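Local coordinates for Glyoxalase/Bleomycin resistance protein/dioxygenase domain (Frankia sp., PDB 2RK0) that is of unknown exact function but belongs to the glyoxalase/bleomycin resistance protein/dioxygenase superfamily, whose members include metal-dependent enzymes and antibiotic-binding proteins, at residues H75-L86 against I120-R128; R21-W29 against L89-A98. All blocks are in the same frame, centred on the assembly; numbering follows the deposited sequence.

Interaction 1 (H75-L86 against I120-R128); sequences HLSFSVESMTDL and IALEAMLGR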
loop_
_atom_site.group_PDB
_atom_site.type_symbol
_atom_site.label_atom_id
_atom_site.label_comp_id
_atom_site.label_asym_id
_atom_site.label_seq_id
_atom_site.Cartn_x
_atom_site.Cartn_y
_atom_site.Cartn_z
ATOM N N HIS A 75 1.223 6.704 2.037
ATOM C CA HIS A 75 0.782 6.882 0.655
ATOM C C HIS A 75 1.169 5.680 -0.208
ATOM O O HIS A 75 2.101 4.950 0.126
ATOM C CB HIS A 75 1.329 8.184 0.045
ATOM C CG HIS A 75 2.808 8.193 -0.163
ATOM N ND1 HIS A 75 3.411 7.614 -1.259
ATOM C CD2 HIS A 75 3.806 8.738 0.574
ATOM C CE1 HIS A 75 4.718 7.806 -1.190
ATOM N NE2 HIS A 75 4.982 8.483 -0.088
ATOM N N LEU A 76 0.430 5.470 -1.297
ATOM C CA LEU A 76 0.674 4.357 -2.213
ATOM C C LEU A 76 1.097 4.891 -3.586
ATOM O O LEU A 76 0.376 5.666 -4.204
ATOM C CB LEU A 76 -0.595 3.516 -2.350
ATOM C CG LEU A 76 -0.553 2.301 -3.276
ATOM C CD1 LEU A 76 0.570 1.351 -2.859
ATOM C CD2 LEU A 76 -1.899 1.599 -3.222
ATOM N N SER A 77 2.266 4.471 -4.056
ATOM C CA SER A 77 2.778 4.943 -5.333
ATOM C C SER A 77 2.819 3.865 -6.418
ATOM O O SER A 77 3.442 2.816 -6.249
ATOM C CB SER A 77 4.171 5.538 -5.134
ATOM O OG SER A 77 4.656 6.085 -6.346
ATOM N N PHE A 78 2.150 4.150 -7.532
ATOM C CA PHE A 78 2.074 3.235 -8.669
ATOM C C PHE A 78 3.130 3.567 -9.726
ATOM O O PHE A 78 3.490 4.729 -9.913
ATOM C CB PHE A 78 0.694 3.331 -9.336
ATOM C CG PHE A 78 -0.468 3.125 -8.394
ATOM C CD1 PHE A 78 -0.708 1.880 -7.820
ATOM C CD2 PHE A 78 -1.336 4.176 -8.103
ATOM C CE1 PHE A 78 -1.798 1.681 -6.968
ATOM C CE2 PHE A 78 -2.430 3.988 -7.253
ATOM C CZ PHE A 78 -2.659 2.737 -6.686
ATOM N N SER A 79 3.616 2.544 -10.421
ATOM C CA SER A 79 4.582 2.751 -11.493
ATOM C C SER A 79 3.797 2.881 -12.797
ATOM O O SER A 79 2.862 2.115 -13.023
ATOM C CB SER A 79 5.533 1.551 -11.624
ATOM O OG SER A 79 6.408 1.438 -10.519
ATOM N N VAL A 80 4.153 3.857 -13.631
ATOM C CA VAL A 80 3.513 4.020 -14.936
ATOM C C VAL A 80 4.622 3.910 -15.981
ATOM O O VAL A 80 5.793 4.152 -15.683
ATOM C CB VAL A 80 2.771 5.379 -15.082
ATOM C CG1 VAL A 80 1.618 5.440 -14.085
ATOM C CG2 VAL A 80 3.736 6.544 -14.882
ATOM N N GLU A 81 4.260 3.552 -17.204
ATOM C CA GLU A 81 5.244 3.353 -18.262
ATOM C C GLU A 81 5.684 4.552 -19.090
ATOM O O GLU A 81 6.837 4.608 -19.522
ATOM C CB GLU A 81 4.741 2.250 -19.192
ATOM C CG GLU A 81 4.447 0.958 -18.447
ATOM C CD GLU A 81 3.830 -0.104 -19.328
ATOM O OE1 GLU A 81 2.918 0.230 -20.118
ATOM O OE2 GLU A 81 4.250 -1.273 -19.221
ATOM N N SER A 82 4.792 5.509 -19.317
ATOM C CA SER A 82 5.170 6.674 -20.112
ATOM C C SER A 82 4.513 7.941 -19.601
ATOM O O SER A 82 3.636 7.885 -18.750
ATOM C CB SER A 82 4.762 6.466 -21.569
ATOM O OG SER A 82 3.353 6.467 -21.672
HETATM N N MSE A 83 4.950 9.077 -20.133
HETATM C CA MSE A 83 4.408 10.372 -19.763
HETATM C C MSE A 83 2.916 10.431 -20.106
HETATM O O MSE A 83 2.131 11.039 -19.385
HETATM C CB MSE A 83 5.141 11.485 -20.515
HETATM C CG MSE A 83 4.770 12.886 -20.064
HETATM SE SE MSE A 83 5.509 13.229 -18.314
HETATM C CE MSE A 83 7.402 13.310 -18.727
ATOM N N THR A 84 2.534 9.792 -21.209
ATOM C CA THR A 84 1.140 9.783 -21.636
ATOM C C THR A 84 0.244 9.227 -20.538
ATOM O O THR A 84 -0.877 9.694 -20.356
ATOM C CB THR A 84 0.956 8.962 -22.925
ATOM O OG1 THR A 84 1.617 9.635 -24.008
ATOM C CG2 THR A 84 -0.516 8.815 -23.257
ATOM N N ASP A 85 0.736 8.237 -19.802
ATOM C CA ASP A 85 -0.040 7.674 -18.710
ATOM C C ASP A 85 -0.359 8.777 -17.694
ATOM O O ASP A 85 -1.476 8.862 -17.183
ATOM C CB ASP A 85 0.733 6.547 -18.020
ATOM C CG ASP A 85 0.842 5.307 -18.882
ATOM O OD1 ASP A 85 -0.174 4.939 -19.512
ATOM O OD2 ASP A 85 1.933 4.696 -18.913
ATOM N N LEU A 86 0.628 9.616 -17.403
ATOM C CA LEU A 86 0.445 10.712 -16.453
ATOM C C LEU A 86 -0.490 11.767 -17.026
ATOM O O LEU A 86 -1.329 12.317 -16.312
ATOM C CB LEU A 86 1.803 11.349 -16.112
ATOM C CG LEU A 86 2.768 10.423 -15.354
ATOM C CD1 LEU A 86 4.022 11.182 -14.949
ATOM C CD2 LEU A 86 2.073 9.859 -14.118
ATOM N N ILE A 120 -7.371 9.416 0.377
ATOM C CA ILE A 120 -6.212 8.558 0.583
ATOM C C ILE A 120 -5.126 9.033 -0.385
ATOM O O ILE A 120 -5.401 9.280 -1.565
ATOM C CB ILE A 120 -6.575 7.090 0.320
ATOM C CG1 ILE A 120 -7.644 6.657 1.333
ATOM C CG2 ILE A 120 -5.316 6.217 0.370
ATOM C CD1 ILE A 120 -8.154 5.233 1.150
ATOM N N ALA A 121 -3.904 9.177 0.118
ATOM C CA ALA A 121 -2.796 9.659 -0.693
ATOM C C ALA A 121 -2.213 8.631 -1.659
ATOM O O ALA A 121 -1.695 7.595 -1.242
ATOM C CB ALA A 121 -1.691 10.209 0.206
ATOM N N LEU A 122 -2.290 8.953 -2.950
ATOM C CA LEU A 122 -1.783 8.103 -4.021
ATOM C C LEU A 122 -0.813 8.884 -4.909
ATOM O O LEU A 122 -0.811 10.121 -4.917
ATOM C CB LEU A 122 -2.942 7.607 -4.888
ATOM C CG LEU A 122 -4.082 6.890 -4.169
ATOM C CD1 LEU A 122 -5.210 6.602 -5.167
ATOM C CD2 LEU A 122 -3.551 5.603 -3.539
ATOM N N GLU A 123 0.010 8.147 -5.651
ATOM C CA GLU A 123 0.982 8.741 -6.559
ATOM C C GLU A 123 1.170 7.860 -7.791
ATOM O O GLU A 123 0.958 6.644 -7.741
ATOM C CB GLU A 123 2.358 8.892 -5.895
ATOM C CG GLU A 123 2.416 9.743 -4.648
ATOM C CD GLU A 123 3.856 10.017 -4.218
ATOM O OE1 GLU A 123 4.721 9.141 -4.431
ATOM O OE2 GLU A 123 4.119 11.099 -3.657
ATOM N N ALA A 124 1.557 8.493 -8.893
ATOM C CA ALA A 124 1.863 7.797 -10.143
ATOM C C ALA A 124 3.281 8.269 -10.427
ATOM O O ALA A 124 3.554 9.472 -10.426
ATOM C CB ALA A 124 0.939 8.225 -11.245
HETATM N N MSE A 125 4.167 7.318 -10.686
HETATM C CA MSE A 125 5.575 7.607 -10.893
HETATM C C MSE A 125 6.175 7.115 -12.214
HETATM O O MSE A 125 5.926 5.986 -12.628
HETATM C CB MSE A 125 6.333 6.977 -9.727
HETATM C CG MSE A 125 7.800 6.718 -9.959
HETATM SE SE MSE A 125 8.859 8.172 -9.223
HETATM C CE MSE A 125 9.447 9.122 -10.824
ATOM N N LEU A 126 6.977 7.969 -12.849
ATOM C CA LEU A 126 7.656 7.646 -14.107
ATOM C C LEU A 126 9.155 7.859 -13.900
ATOM O O LEU A 126 9.582 8.939 -13.484
ATOM C CB LEU A 126 7.170 8.551 -15.237
ATOM C CG LEU A 126 7.826 8.340 -16.611
ATOM C CD1 LEU A 126 7.391 6.988 -17.190
ATOM C CD2 LEU A 126 7.428 9.485 -17.557
ATOM N N GLY A 127 9.949 6.835 -14.190
ATOM C CA GLY A 127 11.388 6.933 -14.006
ATOM C C GLY A 127 12.106 7.736 -15.074
ATOM O O GLY A 127 11.612 7.890 -16.180
ATOM N N ARG A 128 13.288 8.235 -14.742
ATOM C CA ARG A 128 14.058 9.036 -15.684
ATOM C C ARG A 128 15.325 8.333 -16.174
ATOM O O ARG A 128 15.512 8.132 -17.378
ATOM C CB ARG A 128 14.446 10.362 -15.026
ATOM C CG ARG A 128 15.095 11.356 -15.965
ATOM C CD ARG A 128 15.653 12.547 -15.197
ATOM N NE ARG A 128 16.039 13.625 -16.096
ATOM C CZ ARG A 128 15.256 14.648 -16.419
ATOM N NH1 ARG A 128 14.039 14.745 -15.910
ATOM N NH2 ARG A 128 15.689 15.574 -17.260
#
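The carbonyl oxygen E123 O is approached by three groups of the neighbouring strand. F78 N donates to E123 O at 2.8 Å in a nearly straight bond (176° at the hydrogen). S77 CA adds a CA-H...O contact to E123 O at 3.5 Å, and F78 CD2 lies 3.4 Å from E123 O. Four more backbone bonds complete the parallel ladder: L76 N to A121 O, E123 N to L76 O, M125 N to F78 O and V80 N to M125 O.

On the face with S77 and M125, E123 OE2 lies over one face of the H75 ring, offset toward its rim, with ring and carboxylate planes 38° apart. E123 OE1 is 3.5 Å from H75 CE1. The H75 ring also meets the ring of H8 of the second subunit.

L76, F78, L122 and A124 form the other, apolar face. L122 CD2 touches L76 CB at 3.8 Å. Beyond the turn, L86 CD2 presses closely on A124 CB, at 3.5 Å. With CG anti to the backbone N (chi1 179°), the L126 side chain reaches to the turn after strand 75-80: CD1 is 3.4 Å from E81 O, and CD2 lies against the backbone of M83. D85 OD2 accepts from S82 N, and S2 N of the second subunit bonds to the same oxygen.

Strand 75-80 also pairs antiparallel with a strand of the second subunit, so the sheet runs on across the interface. Within the chain, strands 72-80 and 121-127 are first and last in chain order, and side by side in a sheet of order 1-4-3-2, as in the beta-alpha-beta-beta-beta modules of the vicinal oxygen chelate fold.

Interaction 2 (R21-W29 against L89-A98); sequences RWYTEILDW and LEERLAKAGA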
loop_
_atom_site.group_PDB
_atom_site.type_symbol
_atom_site.label_atom_id
_atom_site.label_comp_id
_atom_site.label_asym_id
_atom_site.label_seq_id
_atom_site.Cartn_x
_atom_site.Cartn_y
_atom_site.Cartn_z
ATOM N N ARG A 21 -16.686 3.256 -8.198
ATOM C CA ARG A 21 -16.817 4.120 -9.360
ATOM C C ARG A 21 -15.576 5.002 -9.535
ATOM O O ARG A 21 -15.110 5.216 -10.655
ATOM C CB ARG A 21 -18.063 4.997 -9.229
ATOM C CG ARG A 21 -19.372 4.264 -9.487
ATOM C CD ARG A 21 -20.527 5.253 -9.576
ATOM N NE ARG A 21 -20.987 5.697 -8.263
ATOM C CZ ARG A 21 -21.808 4.995 -7.487
ATOM N NH1 ARG A 21 -22.264 3.816 -7.895
ATOM N NH2 ARG A 21 -22.172 5.469 -6.303
ATOM N N TRP A 22 -15.035 5.502 -8.430
ATOM C CA TRP A 22 -13.860 6.356 -8.506
ATOM C C TRP A 22 -12.666 5.598 -9.082
ATOM O O TRP A 22 -12.014 6.058 -10.015
ATOM C CB TRP A 22 -13.480 6.888 -7.123
ATOM C CG TRP A 22 -12.468 8.001 -7.191
ATOM C CD1 TRP A 22 -12.732 9.338 -7.269
ATOM C CD2 TRP A 22 -11.040 7.869 -7.253
ATOM N NE1 TRP A 22 -11.560 10.047 -7.376
ATOM C CE2 TRP A 22 -10.507 9.174 -7.369
ATOM C CE3 TRP A 22 -10.157 6.778 -7.221
ATOM C CZ2 TRP A 22 -9.131 9.420 -7.453
ATOM C CZ3 TRP A 22 -8.788 7.025 -7.305
ATOM C CH2 TRP A 22 -8.292 8.337 -7.419
ATOM N N TYR A 23 -12.373 4.433 -8.521
ATOM C CA TYR A 23 -11.244 3.670 -9.008
ATOM C C TYR A 23 -11.435 3.196 -10.448
ATOM O O TYR A 23 -10.487 3.182 -11.235
ATOM C CB TYR A 23 -10.959 2.490 -8.073
ATOM C CG TYR A 23 -10.163 2.911 -6.859
ATOM C CD1 TYR A 23 -10.781 3.494 -5.752
ATOM C CD2 TYR A 23 -8.773 2.826 -6.867
ATOM C CE1 TYR A 23 -10.021 3.992 -4.680
ATOM C CE2 TYR A 23 -8.012 3.318 -5.815
ATOM C CZ TYR A 23 -8.632 3.901 -4.728
ATOM O OH TYR A 23 -7.854 4.417 -3.714
ATOM N N THR A 24 -12.662 2.827 -10.795
ATOM C CA THR A 24 -12.957 2.357 -12.145
ATOM C C THR A 24 -12.682 3.467 -13.143
ATOM O O THR A 24 -11.964 3.279 -14.127
ATOM C CB THR A 24 -14.435 1.921 -12.272
ATOM O OG1 THR A 24 -14.683 0.834 -11.370
ATOM C CG2 THR A 24 -14.755 1.471 -13.707
ATOM N N GLU A 25 -13.248 4.634 -12.863
ATOM C CA GLU A 25 -13.114 5.806 -13.716
ATOM C C GLU A 25 -11.703 6.387 -13.824
ATOM O O GLU A 25 -11.256 6.754 -14.915
ATOM C CB GLU A 25 -14.068 6.892 -13.216
ATOM C CG GLU A 25 -14.132 8.126 -14.090
ATOM C CD GLU A 25 -15.219 9.089 -13.635
ATOM O OE1 GLU A 25 -16.373 8.635 -13.481
ATOM O OE2 GLU A 25 -14.918 10.288 -13.437
ATOM N N ILE A 26 -11.006 6.474 -12.694
ATOM C CA ILE A 26 -9.660 7.041 -12.666
ATOM C C ILE A 26 -8.521 6.095 -13.037
ATOM O O ILE A 26 -7.671 6.441 -13.845
ATOM C CB ILE A 26 -9.331 7.620 -11.269
ATOM C CG1 ILE A 26 -10.400 8.640 -10.856
ATOM C CG2 ILE A 26 -7.927 8.229 -11.275
ATOM C CD1 ILE A 26 -10.550 9.812 -11.818
ATOM N N LEU A 27 -8.500 4.909 -12.443
ATOM C CA LEU A 27 -7.410 3.973 -12.697
ATOM C C LEU A 27 -7.780 2.748 -13.519
ATOM O O LEU A 27 -6.986 1.815 -13.627
ATOM C CB LEU A 27 -6.805 3.522 -11.363
ATOM C CG LEU A 27 -6.362 4.636 -10.412
ATOM C CD1 LEU A 27 -5.993 4.040 -9.059
ATOM C CD2 LEU A 27 -5.188 5.394 -11.009
ATOM N N ASP A 28 -8.971 2.750 -14.107
ATOM C CA ASP A 28 -9.412 1.608 -14.902
ATOM C C ASP A 28 -9.427 0.352 -14.061
ATOM O O ASP A 28 -9.199 -0.750 -14.557
ATOM C CB ASP A 28 -8.504 1.386 -16.113
ATOM C CG ASP A 28 -8.637 2.485 -17.137
ATOM O OD1 ASP A 28 -9.790 2.836 -17.457
ATOM O OD2 ASP A 28 -7.597 2.983 -17.613
ATOM N N TRP A 29 -9.669 0.533 -12.769
ATOM C CA TRP A 29 -9.775 -0.586 -11.842
ATOM C C TRP A 29 -10.967 -1.377 -12.360
ATOM O O TRP A 29 -11.973 -0.787 -12.731
ATOM C CB TRP A 29 -10.089 -0.051 -10.443
ATOM C CG TRP A 29 -10.364 -1.084 -9.382
ATOM C CD1 TRP A 29 -9.441 -1.808 -8.677
ATOM C CD2 TRP A 29 -11.643 -1.415 -8.824
ATOM N NE1 TRP A 29 -10.065 -2.556 -7.708
ATOM C CE2 TRP A 29 -11.414 -2.334 -7.774
ATOM C CE3 TRP A 29 -12.956 -1.020 -9.104
ATOM C CZ2 TRP A 29 -12.456 -2.862 -6.999
ATOM C CZ3 TRP A 29 -13.990 -1.545 -8.335
ATOM C CH2 TRP A 29 -13.731 -2.458 -7.292
ATOM N N LEU A 89 -3.986 10.506 -16.698
ATOM C CA LEU A 89 -4.435 10.557 -15.308
ATOM C C LEU A 89 -4.849 11.981 -14.936
ATOM O O LEU A 89 -5.897 12.194 -14.331
ATOM C CB LEU A 89 -3.321 10.101 -14.361
ATOM C CG LEU A 89 -3.232 8.621 -14.007
ATOM C CD1 LEU A 89 -1.951 8.346 -13.228
ATOM C CD2 LEU A 89 -4.454 8.226 -13.190
ATOM N N GLU A 90 -4.018 12.958 -15.280
ATOM C CA GLU A 90 -4.347 14.344 -14.957
ATOM C C GLU A 90 -5.671 14.751 -15.595
ATOM O O GLU A 90 -6.480 15.439 -14.981
ATOM C CB GLU A 90 -3.246 15.292 -15.435
ATOM C CG GLU A 90 -2.024 15.342 -14.552
ATOM C CD GLU A 90 -1.098 16.478 -14.939
ATOM O OE1 GLU A 90 -1.555 17.639 -14.958
ATOM O OE2 GLU A 90 0.085 16.217 -15.225
ATOM N N GLU A 91 -5.880 14.321 -16.836
ATOM C CA GLU A 91 -7.106 14.639 -17.560
ATOM C C GLU A 91 -8.317 14.059 -16.841
ATOM O O GLU A 91 -9.324 14.740 -16.646
ATOM C CB GLU A 91 -7.025 14.085 -18.984
ATOM C CG GLU A 91 -5.870 14.653 -19.803
ATOM C CD GLU A 91 -5.616 13.874 -21.097
ATOM O OE1 GLU A 91 -6.568 13.700 -21.886
ATOM O OE2 GLU A 91 -4.460 13.443 -21.318
ATOM N N ARG A 92 -8.220 12.795 -16.450
ATOM C CA ARG A 92 -9.311 12.128 -15.746
ATOM C C ARG A 92 -9.562 12.750 -14.375
ATOM O O ARG A 92 -10.712 12.973 -13.982
ATOM C CB ARG A 92 -8.992 10.644 -15.585
ATOM C CG ARG A 92 -9.027 9.867 -16.888
ATOM C CD ARG A 92 -8.626 8.423 -16.666
ATOM N NE ARG A 92 -8.695 7.637 -17.890
ATOM C CZ ARG A 92 -8.318 6.367 -17.977
ATOM N NH1 ARG A 92 -7.839 5.740 -16.909
ATOM N NH2 ARG A 92 -8.432 5.718 -19.128
ATOM N N LEU A 93 -8.485 13.025 -13.645
ATOM C CA LEU A 93 -8.607 13.621 -12.316
ATOM C C LEU A 93 -9.305 14.973 -12.408
ATOM O O LEU A 93 -10.220 15.261 -11.640
ATOM C CB LEU A 93 -7.221 13.793 -11.677
ATOM C CG LEU A 93 -6.482 12.487 -11.353
ATOM C CD1 LEU A 93 -5.049 12.792 -10.926
ATOM C CD2 LEU A 93 -7.227 11.739 -10.256
ATOM N N ALA A 94 -8.869 15.791 -13.359
ATOM C CA ALA A 94 -9.447 17.113 -13.558
ATOM C C ALA A 94 -10.921 16.998 -13.925
ATOM O O ALA A 94 -11.780 17.642 -13.321
ATOM C CB ALA A 94 -8.691 17.842 -14.650
ATOM N N LYS A 95 -11.205 16.167 -14.923
ATOM C CA LYS A 95 -12.570 15.957 -15.386
ATOM C C LYS A 95 -13.459 15.523 -14.221
ATOM O O LYS A 95 -14.616 15.930 -14.125
ATOM C CB LYS A 95 -12.583 14.888 -16.484
ATOM C CG LYS A 95 -13.523 15.201 -17.646
ATOM C CD LYS A 95 -13.462 14.133 -18.741
ATOM C CE LYS A 95 -12.079 14.050 -19.395
ATOM N NZ LYS A 95 -11.719 15.278 -20.162
ATOM N N ALA A 96 -12.906 14.705 -13.329
ATOM C CA ALA A 96 -13.648 14.207 -12.177
ATOM C C ALA A 96 -13.682 15.191 -11.007
ATOM O O ALA A 96 -14.387 14.973 -10.019
ATOM C CB ALA A 96 -13.054 12.881 -11.720
ATOM N N GLY A 97 -12.922 16.275 -11.117
ATOM C CA GLY A 97 -12.896 17.254 -10.046
ATOM C C GLY A 97 -12.198 16.712 -8.809
ATOM O O GLY A 97 -12.485 17.122 -7.687
ATOM N N ALA A 98 -11.275 15.779 -9.017
ATOM C CA ALA A 98 -10.524 15.187 -7.918
ATOM C C ALA A 98 -9.410 16.120 -7.435
ATOM O O ALA A 98 -9.098 17.121 -8.085
ATOM C CB ALA A 98 -9.930 13.861 -8.365
HETATM O O HOH W 1 -12.680 11.358 -15.070
#
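R92 and D28 form a salt bridge that ties helix 83-96 to the C-terminal end of helix 16-27. R92 grips one carboxylate oxygen end-on with two nitrogens. R92 NH1 is 2.9 Å from D28 OD2, and R92 NH2 reaches the same D28 OD2 at 3.2 Å. The NH2 bond uses the syn lone pair, while NH1 comes from above the carboxylate plane. The carboxylate and guanidinium planes are 89° apart. D28 has positive phi, where the chain leaves the helix.

R92 NH1 also donates to the backbone oxygen I26 O at 3.1 Å. It meets this carbonyl from above its plane, yet I26 O lies in the guanidinium plane. The arginine chain is extended from CG to NE, so the chain spans the gap and sets the guanidinium beside the end of helix 16-27.

One water forms a second polar link. It donates to E25 OE2 and to the backbone oxygen R92 O, at 3.0 Å from E25 OE2.

The apolar packing is led by I26, a knob in the hole made by L89, R92, L93 and A96. I26 CG2 touches L93 CD2 at 3.7 Å and also meets L89 CD2. I26 CD1 reaches A96 CB at 4.0 Å. L27 CD2 packs on L89 CD2 at 3.6 Å. W22 extends the patch: its CZ2 approaches L93 CD2, and A98 CB lies at the edge of the indole. I26 CG1 sits over the centre of the same indole. Helix 83-96 ends in a Schellman motif at G97, and A98 follows it.

The contact thus combines an apolar centre with polar links on the side more exposed to solvent. Through its bond to I26 O, the positive R92 probably offsets the partial negative charge of the carbonyl end of helix 16-27, as well as the charge of D28.

From the N terminus, the chain passes first through 21-29, then 75-86, 89-98 and 120-128. Interaction 2 brings 89-98 back to 21-29 and closes a loop of 59 residues that contains all of 75-86. Interaction 1 brings 120-128 back to 75-86 and closes a loop of 33 residues that contains 89-98. The two loops therefore cross. Helix 83-96 is shared: its start belongs to interaction 1 and its later turns to interaction 2. Interaction 1 joins two parallel strands of a sheet. Interaction 2 joins two helices that pack against that sheet, helix 16-27 also touching strand 52-58 of the other sheet. They touch where L89 packs on A124, L27 on F78, and W22 and Y23 on L122.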